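Local coordinates for hypothetical protein HD1797 (Haemophilus ducreyi, PDB 2P4P) that is the C-terminal CorC_HlyC domain of a membrane protein that probably exports the polyamines cadaverine and putrescine from the cytoplasm, at residues Gly15-Leu19 with Glu20-Arg24. Numbering follows the deposited sequence.
Sequences GATPL and EDVMR
Pro18 and Val22 open the first turn of helix 19-25 with a weak backbone bond, Val22 N to Pro18 O at 3.3 Å, and the next one, Met23 N to Leu19 O at 3.0 Å, is fully formed and straight, with an N-H...O angle of 180°. Pro18 occupies the N-cap position, giving its carbonyl to the first turn, and its ring lies beside the side chain of Asp21. That carboxylate approaches obliquely, bringing OD2 to 3.6 Å from Pro18 CG, while its other oxygen, OD1, accepts a salt-bridged hydrogen bond of 2.8 Å from Arg24 NH1. The arginine meets OD1 in its guanidinium plane, yet from well above the plane of the carboxylate.

One residue earlier, Thr17 CG2 presses against Val22 CG2 at 3.4 Å, a tight methyl contact between side chains that cross nearly at right angles. A chi1 of -55° sets OG1 beside the backbone N, where it bonds to Asp14 O, and turns CG2 anti to that N, toward Val22. Leu19 CD1 reaches the selenomethionine methyl of Met23, CE, at 4.0 Å. Glu20 bends at chi2 (63°), folding its carboxylate back over the preceding residue until OE2 is 3.6 Å from Leu19 CB.

The side carrying Thr17, Leu19 and Val22 faces helix 40-48: all three touch Ile40, and Leu19 also meets Phe43. Met23 packs instead on Ile28 and Phe31 in loops. Segment 15-19 thus leads from strand 10-14, outermost in the sheet of this chain, into helix 19-25, its backbone tied to Asp76 of the central strand and to Ile40 and Gly41 of helix 40-48.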
loop_
_atom_site.group_PDB
_atom_site.type_symbol
_atom_site.label_atom_id
_atom_site.label_comp_id
_atom_site.label_asym_id
_atom_site.label_seq_id
_atom_site.Cartn_x
_atom_site.Cartn_y
_atom_site.Cartn_z
ATOM N N GLY A 15 10.856 1.370 -3.174
ATOM C CA GLY A 15 11.249 0.927 -4.523
ATOM C C GLY A 15 12.761 0.996 -4.726
ATOM O O GLY A 15 13.316 0.315 -5.582
ATOM N N ALA A 16 13.423 1.778 -3.895
ATOM C CA ALA A 16 14.851 2.028 -4.034
ATOM C C ALA A 16 15.703 1.005 -3.264
ATOM O O ALA A 16 16.931 1.116 -3.258
ATOM C CB ALA A 16 15.185 3.442 -3.547
ATOM N N THR A 17 15.066 0.048 -2.603
ATOM C CA THR A 17 15.788 -1.001 -1.889
ATOM C C THR A 17 16.608 -1.800 -2.881
ATOM O O THR A 17 16.090 -2.207 -3.891
ATOM C CB THR A 17 14.823 -1.963 -1.200
ATOM O OG1 THR A 17 13.941 -1.226 -0.340
ATOM C CG2 THR A 17 15.577 -3.038 -0.403
ATOM N N PRO A 18 17.913 -2.020 -2.596
ATOM C CA PRO A 18 18.699 -2.901 -3.460
ATOM C C PRO A 18 17.970 -4.220 -3.763
ATOM O O PRO A 18 17.367 -4.833 -2.874
ATOM C CB PRO A 18 19.969 -3.141 -2.636
ATOM C CG PRO A 18 20.128 -1.864 -1.865
ATOM C CD PRO A 18 18.730 -1.423 -1.523
ATOM N N LEU A 19 18.018 -4.630 -5.024
ATOM C CA LEU A 19 17.382 -5.841 -5.492
ATOM C C LEU A 19 17.808 -7.082 -4.694
ATOM O O LEU A 19 16.969 -7.880 -4.275
ATOM C CB LEU A 19 17.681 -6.025 -6.980
ATOM C CG LEU A 19 17.245 -7.340 -7.602
ATOM C CD1 LEU A 19 15.708 -7.485 -7.501
ATOM C CD2 LEU A 19 17.716 -7.396 -9.049
ATOM N N GLU A 20 19.112 -7.222 -4.497
ATOM C CA GLU A 20 19.720 -8.365 -3.787
ATOM C C GLU A 20 19.263 -8.475 -2.338
ATOM O O GLU A 20 19.071 -9.566 -1.846
ATOM C CB GLU A 20 21.241 -8.230 -3.789
ATOM C CG GLU A 20 21.879 -8.349 -5.172
ATOM C CD GLU A 20 21.432 -7.244 -6.122
ATOM O OE1 GLU A 20 21.600 -6.047 -5.779
ATOM O OE2 GLU A 20 20.885 -7.588 -7.195
ATOM N N ASP A 21 19.120 -7.331 -1.673
ATOM C CA ASP A 21 18.620 -7.252 -0.297
ATOM C C ASP A 21 17.204 -7.819 -0.158
ATOM O O ASP A 21 16.913 -8.516 0.810
ATOM C CB ASP A 21 18.644 -5.795 0.169
ATOM C CG ASP A 21 20.053 -5.320 0.507
ATOM O OD1 ASP A 21 20.977 -6.124 0.330
ATOM O OD2 ASP A 21 20.217 -4.161 0.941
ATOM N N VAL A 22 16.345 -7.486 -1.118
ATOM C CA VAL A 22 14.956 -7.988 -1.186
ATOM C C VAL A 22 14.903 -9.470 -1.498
ATOM O O VAL A 22 14.251 -10.223 -0.787
ATOM C CB VAL A 22 14.130 -7.212 -2.245
ATOM C CG1 VAL A 22 12.695 -7.785 -2.390
ATOM C CG2 VAL A 22 14.076 -5.742 -1.877
HETATM N N MSE A 23 15.609 -9.885 -2.545
HETATM C CA MSE A 23 15.742 -11.322 -2.869
HETATM C C MSE A 23 16.224 -12.124 -1.662
HETATM O O MSE A 23 15.689 -13.181 -1.383
HETATM C CB MSE A 23 16.724 -11.577 -4.040
HETATM C CG MSE A 23 16.473 -10.913 -5.366
HETATM SE SE MSE A 23 14.787 -11.361 -6.219
HETATM C CE MSE A 23 13.567 -10.126 -5.338
ATOM N N ARG A 24 17.293 -11.664 -1.002
ATOM C CA ARG A 24 17.826 -12.338 0.186
ATOM C C ARG A 24 16.787 -12.473 1.301
ATOM O O ARG A 24 16.561 -13.567 1.819
ATOM C CB ARG A 24 19.095 -11.637 0.708
ATOM C CG ARG A 24 19.439 -11.927 2.161
ATOM C CD ARG A 24 20.722 -11.199 2.629
ATOM N NE ARG A 24 21.652 -10.895 1.529
ATOM C CZ ARG A 24 21.833 -9.684 0.999
ATOM N NH1 ARG A 24 21.147 -8.639 1.451
ATOM N NH2 ARG A 24 22.709 -9.509 0.022
#